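Local coordinates for cellulosomal scaffolding protein A (Clostridium thermocellum, PDB 1NBC) that binds cellulose through a family III cellulose-binding domain and so probably anchors the scaffolding subunit of the cellulosome to its substrate, at residues 2-7 with 149-154; 32-37 with 99-104; 40-45 with 86-91; 55-60 with 108-113. One frame throughout, in Å; residues are numbered along the deposited sequence.

Contact 1: residues 2-7 with 149-154; sequences LKVEFY and LVWGKE
Val4 lies over one face of the Trp151 indole, and nearly all the tight packing here belongs to that pair. Val4 CB sits 3.6 Å from the centroid of the five-membered ring of Trp151 and only 9° off the ring normal, a CH-pi contact made almost straight down on the pyrrole part. Val4 CG2 follows on the same ring, 3.7 Å from Trp151 CG. The backbone of Val4 continues the layer: its N stands above the middle of the indole, and Val4 O comes within 3.3 Å of Trp151 CZ2. Both of these backbone atoms are buried with no hydrogen-bonding partner in the model. Trp151 reaches across because its CG is anti to the backbone N (chi1 180°), and NE1 is tied down by the carbonyl of Trp138.

Strands 2-8 and 148-151 belong to the two different sheets of a beta sandwich, and no hydrogen bond joins them; their short axes approach to 7.3 Å at 62°. A classic beta bulge, in which Val150 and Trp151 both face Ala143, interrupts the outermost strand and lets two consecutive side chains turn toward strand 2-8.

Away from the indole the fit is thinner. Val150, exposed to solvent, offers CG2 to CD1 of the buried Leu2 at 3.6 Å, while Lys3, whose CB is directed away from the other strand, only grazes the benzo end of the indole, Lys3 CA being 4.0 Å from Trp151 CZ3.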
# COMPACT_ATOMS: atom_id res chain seq x y z
N LEU A 2 -12.55 17.59 0.70
CA LEU A 2 -12.71 17.38 -0.74
C LEU A 2 -13.96 16.61 -1.12
O LEU A 2 -14.53 15.87 -0.32
CB LEU A 2 -11.55 16.52 -1.28
CG LEU A 2 -10.12 17.00 -1.31
CD1 LEU A 2 -9.23 15.83 -1.70
CD2 LEU A 2 -9.99 18.11 -2.31
N LYS A 3 -14.32 16.76 -2.38
CA LYS A 3 -15.43 16.03 -2.96
C LYS A 3 -14.86 15.51 -4.27
O LYS A 3 -14.18 16.25 -4.98
CB LYS A 3 -16.61 16.96 -3.21
CG LYS A 3 -17.85 16.24 -3.70
CD LYS A 3 -18.98 17.21 -3.93
CE LYS A 3 -20.21 16.50 -4.47
NZ LYS A 3 -21.39 17.39 -4.57
N VAL A 4 -15.00 14.21 -4.51
CA VAL A 4 -14.49 13.59 -5.73
C VAL A 4 -15.65 12.99 -6.54
O VAL A 4 -16.49 12.29 -5.99
CB VAL A 4 -13.40 12.49 -5.42
CG1 VAL A 4 -12.87 11.83 -6.70
CG2 VAL A 4 -12.26 13.09 -4.63
N GLU A 5 -15.73 13.37 -7.81
CA GLU A 5 -16.76 12.86 -8.73
C GLU A 5 -16.01 12.20 -9.87
O GLU A 5 -14.95 12.67 -10.28
CB GLU A 5 -17.67 13.99 -9.21
CG GLU A 5 -18.51 14.53 -8.08
CD GLU A 5 -19.27 15.77 -8.44
OE1 GLU A 5 -18.64 16.83 -8.57
OE2 GLU A 5 -20.51 15.70 -8.57
N PHE A 6 -16.60 11.18 -10.46
CA PHE A 6 -15.85 10.42 -11.43
C PHE A 6 -16.70 9.65 -12.43
O PHE A 6 -17.90 9.46 -12.23
CB PHE A 6 -14.96 9.46 -10.61
CG PHE A 6 -14.23 8.45 -11.41
CD1 PHE A 6 -14.82 7.24 -11.75
CD2 PHE A 6 -12.95 8.73 -11.87
CE1 PHE A 6 -14.15 6.32 -12.56
CE2 PHE A 6 -12.27 7.82 -12.68
CZ PHE A 6 -12.87 6.62 -13.02
N TYR A 7 -16.06 9.26 -13.52
CA TYR A 7 -16.62 8.39 -14.56
C TYR A 7 -15.57 7.99 -15.58
O TYR A 7 -14.50 8.60 -15.68
CB TYR A 7 -17.81 9.05 -15.30
CG TYR A 7 -17.54 10.10 -16.36
CD1 TYR A 7 -17.18 11.39 -16.02
CD2 TYR A 7 -17.72 9.81 -17.70
CE1 TYR A 7 -17.01 12.36 -16.96
CE2 TYR A 7 -17.55 10.78 -18.67
CZ TYR A 7 -17.20 12.05 -18.29
OH TYR A 7 -17.07 13.03 -19.23
N LEU A 149 -5.77 9.21 3.46
CA LEU A 149 -7.00 8.97 2.70
C LEU A 149 -8.08 9.93 3.15
O LEU A 149 -8.41 9.97 4.34
CB LEU A 149 -7.51 7.55 2.94
CG LEU A 149 -8.86 7.18 2.31
CD1 LEU A 149 -8.66 6.94 0.84
CD2 LEU A 149 -9.41 5.92 2.95
N VAL A 150 -8.60 10.72 2.22
CA VAL A 150 -9.66 11.68 2.54
C VAL A 150 -10.92 11.45 1.71
O VAL A 150 -11.88 12.20 1.85
CB VAL A 150 -9.21 13.16 2.40
CG1 VAL A 150 -8.11 13.48 3.42
CG2 VAL A 150 -8.77 13.44 0.98
N TRP A 151 -10.90 10.47 0.81
CA TRP A 151 -12.08 10.14 0.00
C TRP A 151 -12.03 8.73 -0.55
O TRP A 151 -10.97 8.28 -1.00
CB TRP A 151 -12.26 11.10 -1.20
CG TRP A 151 -13.51 10.74 -2.04
CD1 TRP A 151 -13.60 9.78 -3.01
CD2 TRP A 151 -14.82 11.31 -1.92
NE1 TRP A 151 -14.89 9.70 -3.49
CE2 TRP A 151 -15.66 10.63 -2.84
CE3 TRP A 151 -15.38 12.32 -1.13
CZ2 TRP A 151 -17.01 10.93 -2.98
CZ3 TRP A 151 -16.73 12.62 -1.27
CH2 TRP A 151 -17.52 11.93 -2.19
N GLY A 152 -13.17 8.05 -0.50
CA GLY A 152 -13.30 6.73 -1.09
C GLY A 152 -12.96 5.56 -0.21
O GLY A 152 -12.48 5.72 0.91
N LYS A 153 -13.23 4.38 -0.73
CA LYS A 153 -12.98 3.13 -0.05
C LYS A 153 -11.88 2.39 -0.77
O LYS A 153 -11.97 2.16 -1.98
CB LYS A 153 -14.22 2.24 -0.08
CG LYS A 153 -15.42 2.74 0.69
CD LYS A 153 -16.56 1.72 0.61
CE LYS A 153 -17.57 1.89 1.75
NZ LYS A 153 -18.08 3.30 1.88
N GLU A 154 -10.82 2.04 -0.06
CA GLU A 154 -9.75 1.29 -0.70
C GLU A 154 -10.20 -0.16 -0.79
O GLU A 154 -11.07 -0.59 -0.03
CB GLU A 154 -8.47 1.38 0.11
CG GLU A 154 -7.80 2.70 -0.00
CD GLU A 154 -6.55 2.77 0.82
OE1 GLU A 154 -6.41 1.97 1.77
OE2 GLU A 154 -5.70 3.61 0.51

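Contact 2: residues 32-37 with 99-104; sequences IDLSKL and GTLEPG
Leu101 O is gripped by two donors: Ile32 N, which reaches it across the contact at 2.7 Å from a direction tilted out of the carbonyl plane, and the side-chain ND2 of Asn26. Ile32 and Leu101 form an antiparallel hydrogen-bonded pair, and the return bond from Leu101 N to Ile32 O, also 2.7 Å long, is nearly straight at 172° and in the carbonyl plane. Leu34 N then takes Gly99 O at 2.9 Å, from above the carbonyl plane, so the pairing runs on into the 3-10 turn at 34-36.

An Asx turn carries the chain from strand 32-33 into that turn: Asp33 OD1 accepts from Ser35 N at 3.0 Å, well out of the carboxylate plane, and Ser35 OG donates to it from the same face. Asp33 CG stands anti to its own backbone N (chi1 -178°), which brings OD1 round to the start of the turn.

Leu34 CD2 and Ile32 CB each lie 4.1 Å from Leu101 CB, on the buried side; Asp33 and Thr100 occupy the other face, toward solvent. This two-stranded antiparallel sheet sits at one end of the domain, its buried side packed on strands 2-8, 88-96 and 51-61.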
# COMPACT_ATOMS: atom_id res chain seq x y z
N ILE A 32 -6.09 24.38 -1.18
CA ILE A 32 -5.41 23.10 -1.18
C ILE A 32 -4.23 23.13 -2.14
O ILE A 32 -4.33 23.69 -3.22
CB ILE A 32 -6.40 21.96 -1.55
CG1 ILE A 32 -7.43 21.82 -0.43
CG2 ILE A 32 -5.67 20.63 -1.76
CD1 ILE A 32 -8.56 20.88 -0.74
N ASP A 33 -3.09 22.64 -1.67
CA ASP A 33 -1.86 22.57 -2.45
C ASP A 33 -1.94 21.28 -3.29
O ASP A 33 -1.87 20.18 -2.74
CB ASP A 33 -0.66 22.52 -1.50
CG ASP A 33 0.69 22.49 -2.22
OD1 ASP A 33 0.73 22.31 -3.46
OD2 ASP A 33 1.72 22.65 -1.52
N LEU A 34 -2.07 21.42 -4.60
CA LEU A 34 -2.21 20.25 -5.47
C LEU A 34 -1.04 19.31 -5.41
O LEU A 34 -1.20 18.11 -5.66
CB LEU A 34 -2.52 20.64 -6.91
CG LEU A 34 -3.92 21.21 -7.15
CD1 LEU A 34 -4.12 21.51 -8.62
CD2 LEU A 34 -4.97 20.22 -6.67
N SER A 35 0.14 19.82 -5.06
CA SER A 35 1.31 18.95 -4.99
C SER A 35 1.19 17.96 -3.83
O SER A 35 2.00 17.05 -3.71
CB SER A 35 2.60 19.77 -4.88
OG SER A 35 2.60 20.61 -3.75
N LYS A 36 0.17 18.14 -3.00
CA LYS A 36 -0.09 17.26 -1.86
C LYS A 36 -1.29 16.38 -2.09
O LYS A 36 -1.60 15.53 -1.26
CB LYS A 36 -0.30 18.08 -0.58
CG LYS A 36 0.96 18.76 -0.09
CD LYS A 36 2.15 17.79 -0.13
CE LYS A 36 3.43 18.47 0.36
NZ LYS A 36 3.98 19.49 -0.59
N LEU A 37 -1.93 16.54 -3.25
CA LEU A 37 -3.11 15.76 -3.61
C LEU A 37 -2.80 14.62 -4.59
O LEU A 37 -2.14 14.82 -5.61
CB LEU A 37 -4.16 16.69 -4.23
CG LEU A 37 -5.43 16.02 -4.77
CD1 LEU A 37 -6.19 15.33 -3.65
CD2 LEU A 37 -6.32 17.04 -5.48
N GLY A 99 0.27 23.85 -8.10
CA GLY A 99 -1.02 24.48 -8.31
C GLY A 99 -1.78 24.60 -7.00
O GLY A 99 -1.48 23.92 -6.03
N THR A 100 -2.79 25.45 -6.98
CA THR A 100 -3.57 25.68 -5.78
C THR A 100 -5.05 25.57 -6.08
O THR A 100 -5.53 26.17 -7.04
CB THR A 100 -3.31 27.09 -5.20
OG1 THR A 100 -1.90 27.28 -5.00
CG2 THR A 100 -4.02 27.27 -3.88
N LEU A 101 -5.74 24.80 -5.27
CA LEU A 101 -7.17 24.62 -5.40
C LEU A 101 -7.81 25.46 -4.29
O LEU A 101 -7.78 25.10 -3.11
CB LEU A 101 -7.52 23.14 -5.28
CG LEU A 101 -8.88 22.74 -5.85
CD1 LEU A 101 -8.92 23.08 -7.33
CD2 LEU A 101 -9.09 21.25 -5.64
N GLU A 102 -8.32 26.61 -4.68
CA GLU A 102 -8.94 27.53 -3.75
C GLU A 102 -10.32 27.06 -3.38
O GLU A 102 -10.93 26.30 -4.13
CB GLU A 102 -9.00 28.92 -4.37
CG GLU A 102 -7.69 29.29 -5.07
CD GLU A 102 -7.47 30.78 -5.18
OE1 GLU A 102 -8.12 31.41 -6.04
OE2 GLU A 102 -6.65 31.31 -4.40
N PRO A 103 -10.85 27.52 -2.24
CA PRO A 103 -12.18 27.15 -1.77
C PRO A 103 -13.22 27.31 -2.88
O PRO A 103 -13.25 28.34 -3.57
CB PRO A 103 -12.42 28.15 -0.64
CG PRO A 103 -11.06 28.34 -0.08
CD PRO A 103 -10.21 28.48 -1.31
N GLY A 104 -14.02 26.28 -3.08
CA GLY A 104 -15.04 26.32 -4.11
C GLY A 104 -14.55 26.02 -5.52
O GLY A 104 -15.37 25.85 -6.42

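Contact 3: residues 40-45 with 86-91; sequences RYYYTV and NNADTY. With CA (calcium ion), chain C.
The calcium site lies at the end of strand 37-43, where Thr44 binds the ion through both its carbonyl O and OG1, each at 2.5 Å. Asp46, Thr122, Asn125, Asp126 and a water complete the metal's surroundings. Thr44 OG1 sits between its backbone N and carbonyl carbon (chi1 47°), which sets it beside its own carbonyl for this double grip and sends CG2 the other way, against the peptide between Asn87 and Ala88.

Just before Thr44 the antiparallel pairing with strand 88-96 is broken by a classic beta bulge: Asp89 and Thr90 both face Tyr43, and Tyr43 O accepts from both their backbone N atoms. Asp89 OD1 holds the chain beside the metal site, taking Val45 N on its syn side at 3.1 Å and Thr90 OG1 on its anti side at 2.7 Å.

Farther along the strands, the guanidinium of Arg40 lies flat on Tyr91, the planes 6° apart and the centres 4.5 Å, an off-centre cation-pi stack. The extended Arg40 chain brings CD over the same face, 3.8 Å from the ring centroid. Arg40 NH1 also donates to Tyr42 OH, while Tyr91 CB covers one face of the Tyr42 ring and Thr90 CB one face of Tyr43.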
# COMPACT_ATOMS: atom_id res chain seq x y z
N ARG A 40 -6.39 7.80 -6.88
CA ARG A 40 -6.12 6.43 -7.31
C ARG A 40 -7.30 5.76 -8.00
O ARG A 40 -8.46 5.95 -7.62
CB ARG A 40 -5.67 5.54 -6.13
CG ARG A 40 -4.34 5.88 -5.53
CD ARG A 40 -4.03 4.90 -4.44
NE ARG A 40 -3.02 5.43 -3.55
CZ ARG A 40 -2.53 4.80 -2.48
NH1 ARG A 40 -2.96 3.59 -2.16
NH2 ARG A 40 -1.66 5.41 -1.71
N TYR A 41 -6.97 5.00 -9.04
CA TYR A 41 -7.94 4.24 -9.81
C TYR A 41 -7.45 2.79 -9.76
O TYR A 41 -6.39 2.48 -10.31
CB TYR A 41 -7.98 4.76 -11.28
CG TYR A 41 -8.99 4.04 -12.14
CD1 TYR A 41 -10.32 4.47 -12.22
CD2 TYR A 41 -8.64 2.90 -12.86
CE1 TYR A 41 -11.26 3.79 -12.99
CE2 TYR A 41 -9.58 2.21 -13.64
CZ TYR A 41 -10.88 2.66 -13.69
OH TYR A 41 -11.80 1.98 -14.44
N TYR A 42 -8.22 1.93 -9.08
CA TYR A 42 -7.86 0.51 -8.91
C TYR A 42 -8.47 -0.41 -9.96
O TYR A 42 -9.65 -0.29 -10.31
CB TYR A 42 -8.31 0.00 -7.52
CG TYR A 42 -7.63 0.66 -6.33
CD1 TYR A 42 -8.12 1.85 -5.78
CD2 TYR A 42 -6.50 0.08 -5.73
CE1 TYR A 42 -7.51 2.45 -4.68
CE2 TYR A 42 -5.87 0.68 -4.62
CZ TYR A 42 -6.39 1.86 -4.11
OH TYR A 42 -5.80 2.45 -3.02
N TYR A 43 -7.64 -1.34 -10.45
CA TYR A 43 -8.06 -2.29 -11.47
C TYR A 43 -7.15 -3.53 -11.51
O TYR A 43 -6.26 -3.68 -10.68
CB TYR A 43 -8.03 -1.61 -12.85
CG TYR A 43 -6.65 -1.15 -13.29
CD1 TYR A 43 -6.04 -0.04 -12.70
CD2 TYR A 43 -5.95 -1.83 -14.30
CE1 TYR A 43 -4.77 0.40 -13.11
CE2 TYR A 43 -4.68 -1.41 -14.72
CZ TYR A 43 -4.10 -0.29 -14.12
OH TYR A 43 -2.86 0.15 -14.53
N THR A 44 -7.43 -4.42 -12.45
CA THR A 44 -6.64 -5.61 -12.67
C THR A 44 -6.02 -5.42 -14.05
O THR A 44 -6.75 -5.19 -15.02
CB THR A 44 -7.51 -6.87 -12.65
OG1 THR A 44 -8.67 -6.66 -13.46
CG2 THR A 44 -7.92 -7.19 -11.25
N VAL A 45 -4.70 -5.46 -14.14
CA VAL A 45 -3.97 -5.26 -15.39
C VAL A 45 -4.24 -6.29 -16.50
O VAL A 45 -4.08 -5.99 -17.68
CB VAL A 45 -2.47 -5.12 -15.11
CG1 VAL A 45 -1.86 -6.46 -14.75
CG2 VAL A 45 -1.77 -4.46 -16.27
N ASN A 86 -9.47 -9.75 -6.05
CA ASN A 86 -9.87 -10.30 -7.35
C ASN A 86 -10.28 -9.26 -8.40
O ASN A 86 -10.45 -9.60 -9.58
CB ASN A 86 -10.92 -11.42 -7.19
CG ASN A 86 -12.34 -10.92 -7.20
OD1 ASN A 86 -12.83 -10.34 -6.21
ND2 ASN A 86 -13.03 -11.15 -8.31
N ASN A 87 -10.46 -8.00 -7.99
CA ASN A 87 -10.77 -6.97 -8.96
C ASN A 87 -9.85 -5.76 -8.80
O ASN A 87 -10.15 -4.68 -9.29
CB ASN A 87 -12.25 -6.57 -8.94
CG ASN A 87 -12.66 -5.97 -7.64
OD1 ASN A 87 -11.95 -6.06 -6.64
ND2 ASN A 87 -13.82 -5.33 -7.62
N ALA A 88 -8.71 -5.96 -8.13
CA ALA A 88 -7.72 -4.90 -7.96
C ALA A 88 -6.33 -5.44 -7.65
O ALA A 88 -6.10 -6.02 -6.59
CB ALA A 88 -8.15 -3.92 -6.89
N ASP A 89 -5.41 -5.31 -8.60
CA ASP A 89 -4.03 -5.74 -8.37
C ASP A 89 -3.04 -4.66 -8.76
O ASP A 89 -1.85 -4.77 -8.49
CB ASP A 89 -3.70 -7.07 -9.09
CG ASP A 89 -3.84 -7.00 -10.60
OD1 ASP A 89 -3.70 -5.92 -11.22
OD2 ASP A 89 -4.06 -8.08 -11.19
N THR A 90 -3.56 -3.57 -9.32
CA THR A 90 -2.73 -2.46 -9.77
C THR A 90 -3.51 -1.15 -9.63
O THR A 90 -4.75 -1.17 -9.67
CB THR A 90 -2.43 -2.61 -11.28
OG1 THR A 90 -1.87 -3.90 -11.55
CG2 THR A 90 -1.49 -1.53 -11.76
N TYR A 91 -2.84 -0.04 -9.38
CA TYR A 91 -3.57 1.22 -9.37
C TYR A 91 -2.78 2.30 -10.05
O TYR A 91 -1.55 2.22 -10.16
CB TYR A 91 -3.93 1.68 -7.94
CG TYR A 91 -2.80 1.96 -6.97
CD1 TYR A 91 -2.07 3.15 -7.02
CD2 TYR A 91 -2.49 1.05 -5.96
CE1 TYR A 91 -1.06 3.41 -6.10
CE2 TYR A 91 -1.48 1.30 -5.04
CZ TYR A 91 -0.77 2.48 -5.11
OH TYR A 91 0.21 2.71 -4.18
CA CA C . -9.11 -5.74 -15.70
O HOH W 1 -8.60 -3.51 -17.05

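Contact 4: residues 55-60 with 108-113; sequences CDHAAI and QIQGRF
The imidazole of His57 and the side-chain amide of Gln110 meet with their planes almost perpendicular, 88° apart: Gln110 OE1 comes to the edge of the ring and accepts from His57 ND1 at 2.7 Å, with the donor in the carbonyl plane of the amide. At its far side the same ring uses NE2 to bond Tyr67 OH, so two hydrogen bonds fix its rotation. The guanidinium of Arg112 is likewise met at its edge, by the carboxylate of Asp56, and these two planes are nearly coplanar, 10° apart.

Both pairs spring from a classic beta bulge between antiparallel strands 51-61 and 106-115, neighbours in one sheet of the beta sandwich. Asp56 and His57 both face Gln110, which shifts the register by one residue: Gln110 O takes Asp56 N at 2.9 Å, while Gln110 N donates to His57 O in a nearly straight bond of 170°. Beyond the bulge the regular pattern resumes with reciprocal bonds between Ala59 and Gln108.

The two sheet faces differ in character. His57, Gln108 and Gln110, with Ala59 among them, make one largely polar, whereas Cys55, Ala58 and Ile109 line the other and all touch Val74 of strand 74-85; Cys55 SG lies 4.1 Å from Ile109 CG2.

A water donates to both Asp56 OD2 and Gly111 O, 2.9 Å from each, and Asp56 OD1 receives Arg112 NH2 on its syn side at 3.3 Å, a salt bridge.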
# COMPACT_ATOMS: atom_id res chain seq x y z
N CYS A 55 -2.58 12.74 -20.03
CA CYS A 55 -3.64 13.64 -19.62
C CYS A 55 -4.05 14.38 -20.86
O CYS A 55 -3.23 15.11 -21.42
CB CYS A 55 -3.16 14.64 -18.58
SG CYS A 55 -4.48 15.72 -18.02
N ASP A 56 -5.25 14.09 -21.37
CA ASP A 56 -5.76 14.75 -22.57
C ASP A 56 -6.01 16.22 -22.29
O ASP A 56 -5.77 17.10 -23.12
CB ASP A 56 -7.06 14.10 -23.05
CG ASP A 56 -6.84 12.74 -23.66
OD1 ASP A 56 -5.88 12.60 -24.45
OD2 ASP A 56 -7.62 11.81 -23.37
N HIS A 57 -6.48 16.49 -21.08
CA HIS A 57 -6.78 17.85 -20.68
C HIS A 57 -7.08 17.91 -19.19
O HIS A 57 -7.68 16.99 -18.64
CB HIS A 57 -7.98 18.36 -21.48
CG HIS A 57 -8.53 19.66 -20.98
ND1 HIS A 57 -9.71 19.74 -20.28
CD2 HIS A 57 -8.04 20.92 -21.06
CE1 HIS A 57 -9.93 21.00 -19.94
NE2 HIS A 57 -8.93 21.73 -20.41
N ALA A 58 -6.57 18.94 -18.53
CA ALA A 58 -6.82 19.16 -17.10
C ALA A 58 -6.88 20.65 -16.90
O ALA A 58 -6.19 21.41 -17.60
CB ALA A 58 -5.73 18.55 -16.24
N ALA A 59 -7.74 21.09 -15.99
CA ALA A 59 -7.87 22.51 -15.74
C ALA A 59 -8.46 22.76 -14.38
O ALA A 59 -9.16 21.91 -13.83
CB ALA A 59 -8.75 23.16 -16.79
N ILE A 60 -8.12 23.93 -13.82
CA ILE A 60 -8.63 24.38 -12.54
C ILE A 60 -9.75 25.38 -12.85
O ILE A 60 -9.53 26.33 -13.60
CB ILE A 60 -7.53 25.08 -11.69
CG1 ILE A 60 -6.41 24.08 -11.36
CG2 ILE A 60 -8.13 25.63 -10.39
CD1 ILE A 60 -5.22 24.70 -10.66
N GLN A 108 -10.61 19.45 -13.13
CA GLN A 108 -11.12 18.41 -14.00
C GLN A 108 -9.93 17.78 -14.70
O GLN A 108 -9.04 18.50 -15.16
CB GLN A 108 -12.06 18.99 -15.04
CG GLN A 108 -13.47 19.23 -14.53
CD GLN A 108 -14.36 19.87 -15.58
OE1 GLN A 108 -15.16 20.77 -15.26
NE2 GLN A 108 -14.23 19.43 -16.84
N ILE A 109 -9.89 16.46 -14.72
CA ILE A 109 -8.80 15.72 -15.34
C ILE A 109 -9.36 14.65 -16.28
O ILE A 109 -10.09 13.75 -15.85
CB ILE A 109 -7.95 15.00 -14.28
CG1 ILE A 109 -7.47 15.97 -13.21
CG2 ILE A 109 -6.76 14.32 -14.92
CD1 ILE A 109 -7.19 15.29 -11.91
N GLN A 110 -9.05 14.78 -17.56
CA GLN A 110 -9.48 13.82 -18.55
C GLN A 110 -8.27 12.96 -18.83
O GLN A 110 -7.32 13.42 -19.46
CB GLN A 110 -10.00 14.54 -19.78
CG GLN A 110 -11.16 15.45 -19.44
CD GLN A 110 -11.58 16.32 -20.58
OE1 GLN A 110 -11.27 17.51 -20.61
NE2 GLN A 110 -12.31 15.75 -21.52
N GLY A 111 -8.27 11.77 -18.25
CA GLY A 111 -7.14 10.86 -18.39
C GLY A 111 -7.33 9.69 -19.31
O GLY A 111 -8.43 9.35 -19.74
N ARG A 112 -6.22 9.02 -19.58
CA ARG A 112 -6.21 7.87 -20.46
C ARG A 112 -4.91 7.10 -20.31
O ARG A 112 -3.86 7.70 -20.16
CB ARG A 112 -6.33 8.35 -21.89
CG ARG A 112 -6.08 7.32 -22.94
CD ARG A 112 -6.43 7.90 -24.30
NE ARG A 112 -5.64 9.09 -24.59
CZ ARG A 112 -4.49 9.09 -25.27
NH1 ARG A 112 -3.99 7.94 -25.74
NH2 ARG A 112 -3.85 10.24 -25.48
N PHE A 113 -4.99 5.78 -20.23
CA PHE A 113 -3.77 5.00 -20.18
C PHE A 113 -3.92 3.74 -20.98
O PHE A 113 -5.02 3.38 -21.39
CB PHE A 113 -3.29 4.70 -18.72
CG PHE A 113 -4.26 3.93 -17.86
CD1 PHE A 113 -5.21 4.59 -17.09
CD2 PHE A 113 -4.19 2.54 -17.78
CE1 PHE A 113 -6.07 3.89 -16.24
CE2 PHE A 113 -5.04 1.82 -16.94
CZ PHE A 113 -5.98 2.51 -16.16
O HOH W 2 -9.78 11.17 -21.62

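How the contacts relate
The four contacts sample both sheets of the sandwich and the small sheet at one end. Contact 1 spans the sheets; contact 3 lies in one of them and contact 4 in the other. Leu2 joins contact 1 to contact 2, its CD2 3.5 Å from Ile32 CD1, and Ile60 of contact 4 touches contact 2 through Leu34 and Leu101. Both segments of contact 3 fall between those of contact 2 in the sequence, yet the contact centres are about 26 Å apart on opposite sides of the chain's centre, so the calcium lies far from the small sheet. Aromatic packing bridges the interior: Phe6 CZ reaches Tyr41 CE1 at 3.3 Å, and Tyr43 CZ reaches Phe113 CE2 at 3.6 Å.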